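Local coordinates for protein nidogen-1 (Mus musculus, PDB 1GL4) that links basement-membrane components by binding laminin, collagen IV and perlecan, and probably takes part in contacts between cells and the extracellular matrix, at residues 46-51 and 80-85; 135-140 and 228-233. One frame throughout, in Å; residues are numbered along the deposited sequence.

Interaction 1: residues 46-51 and 80-85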
ATOM      1  N   GLU A  46       0.046 -17.327   5.192  1.00 19.31           N
ATOM      2  CA  GLU A  46       0.044 -16.366   6.287  1.00 20.10           C
ATOM      3  C   GLU A  46       1.475 -15.938   6.616  1.00 19.42           C
ATOM      4  O   GLU A  46       2.403 -16.743   6.514  1.00 17.29           O
ATOM      5  CB  GLU A  46      -0.604 -16.982   7.530  1.00 23.91           C
ATOM      6  CG  GLU A  46      -2.033 -17.458   7.312  1.00 27.73           C
ATOM      7  CD  GLU A  46      -2.680 -17.967   8.588  1.00 31.79           C
ATOM      8  OE1 GLU A  46      -2.035 -18.760   9.307  1.00 34.25           O
ATOM      9  OE2 GLU A  46      -3.834 -17.579   8.869  1.00 33.32           O
ATOM     10  N   GLY A  47       1.643 -14.669   6.993  1.00 16.16           N
ATOM     11  CA  GLY A  47       2.953 -14.134   7.345  1.00 16.23           C
ATOM     12  C   GLY A  47       3.976 -14.008   6.222  1.00 15.93           C
ATOM     13  O   GLY A  47       5.156 -13.727   6.467  1.00 15.73           O
ATOM     14  N   SER A  48       3.534 -14.188   4.985  1.00 14.64           N
ATOM     15  CA  SER A  48       4.441 -14.126   3.846  1.00 13.66           C
ATOM     16  C   SER A  48       4.521 -12.770   3.152  1.00 13.73           C
ATOM     17  O   SER A  48       3.558 -11.995   3.155  1.00 13.99           O
ATOM     18  CB  SER A  48       4.024 -15.164   2.801  1.00 15.39           C
ATOM     19  OG  SER A  48       2.795 -14.790   2.188  1.00 13.15           O
ATOM     20  N   PRO A  49       5.686 -12.461   2.556  1.00 13.69           N
ATOM     21  CA  PRO A  49       5.867 -11.193   1.839  1.00 13.94           C
ATOM     22  C   PRO A  49       5.117 -11.346   0.510  1.00 14.00           C
ATOM     23  O   PRO A  49       5.075 -12.447  -0.054  1.00 13.49           O
ATOM     24  CB  PRO A  49       7.382 -11.127   1.602  1.00 15.11           C
ATOM     25  CG  PRO A  49       7.957 -11.966   2.701  1.00 16.37           C
ATOM     26  CD  PRO A  49       6.981 -13.132   2.767  1.00 15.16           C
ATOM     27  N   GLN A  50       4.522 -10.263   0.017  1.00 12.84           N
ATOM     28  CA  GLN A  50       3.805 -10.299  -1.259  1.00 13.81           C
ATOM     29  C   GLN A  50       4.132  -9.042  -2.054  1.00 15.10           C
ATOM     30  O   GLN A  50       4.391  -7.985  -1.477  1.00 14.71           O
ATOM     31  CB  GLN A  50       2.289 -10.378  -1.044  1.00 14.33           C
ATOM     32  CG  GLN A  50       1.774 -11.676  -0.408  1.00 16.58           C
ATOM     33  CD  GLN A  50       2.014 -12.908  -1.274  1.00 16.63           C
ATOM     34  OE1 GLN A  50       1.833 -12.873  -2.495  1.00 16.61           O
ATOM     35  NE2 GLN A  50       2.404 -14.011  -0.639  1.00 13.98           N
ATOM     36  N   ARG A  51       4.126  -9.165  -3.377  1.00 16.04           N
ATOM     37  CA  ARG A  51       4.418  -8.034  -4.246  1.00 18.31           C
ATOM     38  C   ARG A  51       3.277  -7.780  -5.224  1.00 18.91           C
ATOM     39  O   ARG A  51       2.621  -8.716  -5.677  1.00 17.42           O
ATOM     40  CB  ARG A  51       5.717  -8.291  -5.014  1.00 21.06           C
ATOM     41  CG  ARG A  51       6.942  -8.373  -4.117  1.00 24.91           C
ATOM     42  CD  ARG A  51       8.220  -8.641  -4.906  1.00 29.84           C
ATOM     43  NE  ARG A  51       8.228  -9.967  -5.514  1.00 34.04           N
ATOM     44  CZ  ARG A  51       9.261 -10.481  -6.175  1.00 35.47           C
ATOM     45  NH1 ARG A  51      10.380  -9.781  -6.318  1.00 34.59           N
ATOM     46  NH2 ARG A  51       9.173 -11.697  -6.695  1.00 35.52           N
ATOM     47  N   VAL A  80       4.426  -5.739   0.679  1.00 12.38           N
ATOM     48  CA  VAL A  80       3.745  -5.901   1.965  1.00 14.16           C
ATOM     49  C   VAL A  80       4.030  -7.283   2.541  1.00 14.99           C
ATOM     50  O   VAL A  80       4.337  -8.220   1.799  1.00 16.51           O
ATOM     51  CB  VAL A  80       2.207  -5.784   1.832  1.00 17.43           C
ATOM     52  CG1 VAL A  80       1.814  -4.408   1.367  1.00 19.50           C
ATOM     53  CG2 VAL A  80       1.698  -6.828   0.856  1.00 20.60           C
ATOM     54  N   VAL A  81       3.935  -7.408   3.861  1.00 13.64           N
ATOM     55  CA  VAL A  81       4.125  -8.691   4.521  1.00 13.35           C
ATOM     56  C   VAL A  81       2.809  -9.013   5.230  1.00 15.01           C
ATOM     57  O   VAL A  81       2.345  -8.237   6.075  1.00 12.44           O
ATOM     58  CB  VAL A  81       5.260  -8.651   5.571  1.00 14.63           C
ATOM     59  CG1 VAL A  81       5.364 -10.014   6.264  1.00 12.43           C
ATOM     60  CG2 VAL A  81       6.590  -8.311   4.898  1.00 14.92           C
ATOM     61  N   MET A  82       2.207 -10.151   4.896  1.00 13.96           N
ATOM     62  CA  MET A  82       0.939 -10.526   5.508  1.00 15.51           C
ATOM     63  C   MET A  82       0.987 -10.417   7.030  1.00 16.48           C
ATOM     64  O   MET A  82       1.937 -10.871   7.674  1.00 15.14           O
ATOM     65  CB  MET A  82       0.538 -11.957   5.114  1.00 14.26           C
ATOM     66  CG  MET A  82       0.429 -12.206   3.610  1.00 15.08           C
ATOM     67  SD  MET A  82      -0.722 -11.118   2.724  1.00 16.76           S
ATOM     68  CE  MET A  82      -2.236 -11.271   3.759  1.00 20.82           C
ATOM     69  N   ASN A  83      -0.048  -9.793   7.586  1.00 17.34           N
ATOM     70  CA  ASN A  83      -0.203  -9.605   9.025  1.00 19.17           C
ATOM     71  C   ASN A  83       0.654  -8.499   9.651  1.00 19.19           C
ATOM     72  O   ASN A  83       0.606  -8.297  10.866  1.00 18.02           O
ATOM     73  CB  ASN A  83       0.035 -10.930   9.766  1.00 21.16           C
ATOM     74  CG  ASN A  83      -0.818 -11.061  11.019  1.00 27.05           C
ATOM     75  OD1 ASN A  83      -0.620 -11.970  11.825  1.00 32.95           O
ATOM     76  ND2 ASN A  83      -1.780 -10.156  11.184  1.00 27.27           N
ATOM     77  N   HIS A  84       1.441  -7.788   8.846  1.00 17.25           N
ATOM     78  CA  HIS A  84       2.246  -6.690   9.386  1.00 18.30           C
ATOM     79  C   HIS A  84       1.462  -5.378   9.281  1.00 18.53           C
ATOM     80  O   HIS A  84       1.614  -4.484  10.112  1.00 17.10           O
ATOM     81  CB  HIS A  84       3.582  -6.550   8.644  1.00 17.59           C
ATOM     82  CG  HIS A  84       4.613  -7.561   9.055  1.00 18.75           C
ATOM     83  ND1 HIS A  84       5.967  -7.335   8.927  1.00 19.56           N
ATOM     84  CD2 HIS A  84       4.486  -8.815   9.553  1.00 16.91           C
ATOM     85  CE1 HIS A  84       6.631  -8.406   9.328  1.00 17.27           C
ATOM     86  NE2 HIS A  84       5.755  -9.318   9.712  1.00 18.63           N
ATOM     87  N   GLY A  85       0.644  -5.270   8.238  1.00 17.61           N
ATOM     88  CA  GLY A  85      -0.178  -4.088   8.044  1.00 20.50           C
ATOM     89  C   GLY A  85       0.433  -2.867   7.371  1.00 21.67           C
ATOM     90  O   GLY A  85      -0.238  -1.839   7.250  1.00 23.66           O
TER

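Interaction 2: residues 135-140 and 228-233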
ATOM      1  N   THR A 135     -12.599  -4.290  -9.025  1.00 14.55           N
ATOM      2  CA  THR A 135     -12.480  -3.016  -9.729  1.00 15.72           C
ATOM      3  C   THR A 135     -12.710  -1.906  -8.707  1.00 15.68           C
ATOM      4  O   THR A 135     -13.613  -2.002  -7.874  1.00 14.99           O
ATOM      5  CB  THR A 135     -13.549  -2.864 -10.831  1.00 16.32           C
ATOM      6  OG1 THR A 135     -13.403  -3.912 -11.795  1.00 18.96           O
ATOM      7  CG2 THR A 135     -13.405  -1.512 -11.527  1.00 17.64           C
ATOM      8  N   ARG A 136     -11.891  -0.862  -8.777  1.00 14.48           N
ATOM      9  CA  ARG A 136     -11.998   0.276  -7.874  1.00 13.90           C
ATOM     10  C   ARG A 136     -12.232   1.551  -8.674  1.00 15.42           C
ATOM     11  O   ARG A 136     -11.404   1.918  -9.511  1.00 15.03           O
ATOM     12  CB  ARG A 136     -10.710   0.443  -7.055  1.00 13.46           C
ATOM     13  CG  ARG A 136     -10.735   1.626  -6.073  1.00 14.84           C
ATOM     14  CD  ARG A 136      -9.332   2.180  -5.781  1.00 13.76           C
ATOM     15  NE  ARG A 136      -9.312   3.063  -4.611  1.00 13.25           N
ATOM     16  CZ  ARG A 136      -8.242   3.737  -4.194  1.00 16.25           C
ATOM     17  NH1 ARG A 136      -7.092   3.644  -4.854  1.00 12.89           N
ATOM     18  NH2 ARG A 136      -8.311   4.485  -3.093  1.00 13.81           N
ATOM     19  N   GLN A 137     -13.367   2.204  -8.438  1.00 13.18           N
ATOM     20  CA  GLN A 137     -13.678   3.468  -9.104  1.00 14.97           C
ATOM     21  C   GLN A 137     -13.587   4.515  -8.003  1.00 13.93           C
ATOM     22  O   GLN A 137     -14.313   4.424  -7.018  1.00 11.89           O
ATOM     23  CB  GLN A 137     -15.109   3.482  -9.655  1.00 16.63           C
ATOM     24  CG  GLN A 137     -15.450   2.402 -10.669  1.00 19.77           C
ATOM     25  CD  GLN A 137     -16.932   2.420 -11.033  1.00 23.67           C
ATOM     26  OE1 GLN A 137     -17.411   3.349 -11.694  1.00 23.75           O
ATOM     27  NE2 GLN A 137     -17.669   1.398 -10.590  1.00 23.09           N
ATOM     28  N   ALA A 138     -12.702   5.498  -8.153  1.00 13.18           N
ATOM     29  CA  ALA A 138     -12.570   6.534  -7.132  1.00 13.43           C
ATOM     30  C   ALA A 138     -12.542   7.949  -7.705  1.00 14.82           C
ATOM     31  O   ALA A 138     -12.153   8.170  -8.854  1.00 14.14           O
ATOM     32  CB  ALA A 138     -11.314   6.289  -6.299  1.00 13.45           C
ATOM     33  N   GLU A 139     -12.969   8.909  -6.887  1.00 14.06           N
ATOM     34  CA  GLU A 139     -12.972  10.310  -7.282  1.00 15.51           C
ATOM     35  C   GLU A 139     -12.514  11.139  -6.094  1.00 15.20           C
ATOM     36  O   GLU A 139     -12.800  10.794  -4.945  1.00 16.38           O
ATOM     37  CB  GLU A 139     -14.372  10.773  -7.687  1.00 14.76           C
ATOM     38  CG  GLU A 139     -14.903  10.168  -8.969  1.00 19.77           C
ATOM     39  CD  GLU A 139     -16.217  10.799  -9.392  1.00 21.65           C
ATOM     40  OE1 GLU A 139     -16.789  10.360 -10.410  1.00 22.03           O
ATOM     41  OE2 GLU A 139     -16.676  11.737  -8.706  1.00 23.26           O
ATOM     42  N   VAL A 140     -11.798  12.222  -6.368  1.00 13.59           N
ATOM     43  CA  VAL A 140     -11.345  13.103  -5.304  1.00 12.65           C
ATOM     44  C   VAL A 140     -11.590  14.557  -5.688  1.00 14.14           C
ATOM     45  O   VAL A 140     -11.224  15.001  -6.779  1.00 13.24           O
ATOM     46  CB  VAL A 140      -9.841  12.890  -4.977  1.00 15.04           C
ATOM     47  CG1 VAL A 140      -8.984  13.189  -6.191  1.00 13.46           C
ATOM     48  CG2 VAL A 140      -9.435  13.772  -3.811  1.00 15.65           C
ATOM     49  N   ARG A 228     -14.048   9.606  -2.536  1.00 12.67           N
ATOM     50  CA  ARG A 228     -15.262   8.820  -2.744  1.00 13.60           C
ATOM     51  C   ARG A 228     -14.881   7.595  -3.579  1.00 11.69           C
ATOM     52  O   ARG A 228     -14.253   7.741  -4.622  1.00 13.68           O
ATOM     53  CB  ARG A 228     -16.302   9.661  -3.497  1.00 13.36           C
ATOM     54  CG  ARG A 228     -16.652  10.993  -2.826  1.00 14.46           C
ATOM     55  CD  ARG A 228     -17.721  11.769  -3.612  1.00 17.97           C
ATOM     56  NE  ARG A 228     -17.245  12.212  -4.923  1.00 19.04           N
ATOM     57  CZ  ARG A 228     -16.433  13.249  -5.119  1.00 22.39           C
ATOM     58  NH1 ARG A 228     -15.996  13.969  -4.091  1.00 20.58           N
ATOM     59  NH2 ARG A 228     -16.049  13.564  -6.348  1.00 22.38           N
ATOM     60  N   GLN A 229     -15.246   6.393  -3.135  1.00 12.25           N
ATOM     61  CA  GLN A 229     -14.884   5.205  -3.905  1.00 11.89           C
ATOM     62  C   GLN A 229     -15.890   4.049  -3.883  1.00 10.90           C
ATOM     63  O   GLN A 229     -16.631   3.848  -2.915  1.00  9.04           O
ATOM     64  CB  GLN A 229     -13.494   4.708  -3.466  1.00 16.72           C
ATOM     65  CG  GLN A 229     -13.410   4.194  -2.030  1.00 18.09           C
ATOM     66  CD  GLN A 229     -11.971   4.064  -1.520  1.00 20.66           C
ATOM     67  OE1 GLN A 229     -11.087   3.559  -2.217  1.00 18.63           O
ATOM     68  NE2 GLN A 229     -11.740   4.514  -0.288  1.00 20.29           N
ATOM     69  N   THR A 230     -15.911   3.298  -4.978  1.00  9.85           N
ATOM     70  CA  THR A 230     -16.798   2.150  -5.119  1.00 10.10           C
ATOM     71  C   THR A 230     -15.947   0.960  -5.545  1.00 10.35           C
ATOM     72  O   THR A 230     -15.260   1.000  -6.566  1.00 11.48           O
ATOM     73  CB  THR A 230     -17.886   2.424  -6.163  1.00  9.56           C
ATOM     74  OG1 THR A 230     -18.717   3.498  -5.699  1.00 10.18           O
ATOM     75  CG2 THR A 230     -18.748   1.180  -6.389  1.00  9.73           C
ATOM     76  N   ILE A 231     -15.997  -0.090  -4.740  1.00 10.93           N
ATOM     77  CA  ILE A 231     -15.222  -1.301  -4.970  1.00 11.09           C
ATOM     78  C   ILE A 231     -16.157  -2.464  -5.325  1.00 11.35           C
ATOM     79  O   ILE A 231     -16.996  -2.855  -4.518  1.00 11.29           O
ATOM     80  CB  ILE A 231     -14.396  -1.621  -3.700  1.00 11.97           C
ATOM     81  CG1 ILE A 231     -13.381  -0.489  -3.471  1.00 12.92           C
ATOM     82  CG2 ILE A 231     -13.694  -2.975  -3.830  1.00  9.42           C
ATOM     83  CD1 ILE A 231     -12.667  -0.536  -2.133  1.00 14.15           C
ATOM     84  N   THR A 232     -16.004  -3.007  -6.533  1.00 12.53           N
ATOM     85  CA  THR A 232     -16.851  -4.109  -7.002  1.00 13.59           C
ATOM     86  C   THR A 232     -16.081  -5.411  -7.222  1.00 14.83           C
ATOM     87  O   THR A 232     -14.934  -5.406  -7.662  1.00 11.25           O
ATOM     88  CB  THR A 232     -17.573  -3.729  -8.310  1.00 14.27           C
ATOM     89  OG1 THR A 232     -16.612  -3.289  -9.280  1.00 15.68           O
ATOM     90  CG2 THR A 232     -18.575  -2.609  -8.052  1.00 14.79           C
ATOM     91  N   PHE A 233     -16.732  -6.530  -6.929  1.00 15.23           N
ATOM     92  CA  PHE A 233     -16.093  -7.837  -7.050  1.00 17.66           C
ATOM     93  C   PHE A 233     -17.133  -8.959  -7.092  1.00 18.40           C
ATOM     94  O   PHE A 233     -18.333  -8.705  -6.975  1.00 18.68           O
ATOM     95  CB  PHE A 233     -15.158  -8.040  -5.852  1.00 16.16           C
ATOM     96  CG  PHE A 233     -15.817  -7.785  -4.520  1.00 15.88           C
ATOM     97  CD1 PHE A 233     -16.400  -8.827  -3.801  1.00 14.96           C
ATOM     98  CD2 PHE A 233     -15.873  -6.497  -3.993  1.00 16.64           C
ATOM     99  CE1 PHE A 233     -17.030  -8.589  -2.578  1.00 15.47           C
ATOM    100  CE2 PHE A 233     -16.502  -6.245  -2.767  1.00 16.98           C
ATOM    101  CZ  PHE A 233     -17.082  -7.289  -2.059  1.00 14.72           C
TER
HETATM  102  O   HOH W   1     -16.119  -0.350  -8.992  1.00 10.36           O

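Interaction 1: residues 46-51 and 80-85
Residues 49-50 and 80-81 pair antiparallel, with Gln50 and Val80 forming a hydrogen-bonded pair (Gln50 N to Val80 O 2.7 Å, Val80 N to Gln50 O 3.1 Å) and Pro49 and Val81 a non-hydrogen-bonded one. Past the end of the ladder, Met82 N still reaches Ser48 O at 2.9 Å, a nearly straight N-H that comes in above the carbonyl plane. The Met82 side chain starts alongside Ser48 O, its CG 3.2 Å from that oxygen, and then bends at chi2 and chi3, which brings SD to 4.0 Å from Gln50 CG and turns the end away toward Phe116 and Val44. Gln50 is itself folded back at chi2 (-64°), and its NE2 donates to Ser48 OG at 3.0 Å with the hydroxyl in the amide plane; the same hydroxyl is hydrogen-bonded to Ala45 O. With an alanine here in place of Ser48, the Gln50 amide would probably be freer to turn and Ala45 O would lose its hydroxyl partner. On the other face Pro49 CB lies loosely against Val81 CG2, and Pro49 also packs on Tyr79, a residue involved in perlecan binding. The pairing closes the open end of a beta hairpin, strands 49-62 and 69-81, of the nidogen G2 beta-barrel.

Interaction 2: residues 135-140 and 228-233
Arg136 reaches across to the amide of Gln229 and grips it side-on, NE and NH2 both donating to the single oxygen OE1, at 3.0 Å from NE. The oxygen sits at the edge of the guanidinium, in its plane, and the two flat groups are turned 31° apart. CG of Arg136 stands anti to the backbone N (chi1 180°), and the extended chain beyond it carries the charged end across to Gln229, two pairs along the ladder from its own partner Ile231, at the next non-hydrogen-bonded pair. The grip is completed from outside, Pro107 O accepting from Arg136 NH1 and Ser201 OG being hydrogen-bonded to Gln229 NE2, so these buried polar ends are satisfied. Ala138 CB packs 3.9 Å from Gln229 CB on the same face, where Ile111 of helix 107-115 touches both Arg136 and Ile231.

The other face is more polar. The bend of Arg228 at chi3 turns its guanidinium toward Glu139, where NH2 meets Glu139 OE2 in a salt bridge of 3.0 Å, using the anti lone pair of the oxygen, with the two planes almost perpendicular (87°). Lys148 is a second cationic partner of this oxygen, while Gln226 and Thr141 hold Arg228 NH1. Farther along, Thr232 OG1 lies 3.5 Å from Thr135 CB, and a water joins Gln137 NE2, Thr230 O and Thr232 OG1. Six backbone hydrogen bonds, in three reciprocal pairs, bind the strands. This is regular antiparallel pairing between neighbouring strands, 133-142 and 221-232, in the wall of the G2 beta-barrel, whose central helix, 107-115, packs on the face that carries Arg136 and Ile231.

Both interactions are antiparallel pairings within the nidogen G2 beta-barrel, but they lie apart: their centres are 24 Å from each other and their nearest atoms about 14 Å, without touching. Interaction 1 joins two segments of a hairpin with 28 residues between them, whereas interaction 2 brings together segments with 87 residues between them and comes wholly later in the chain. Their surroundings differ as well. Interaction 1 borders the perlecan-binding residues, the Pro49 side chain being about 3 Å from that of Tyr79 and the Gln50 side chain about 10 Å from that of His77 and about 11 Å from the bound zinc ion. Interaction 2 lies away from these sites.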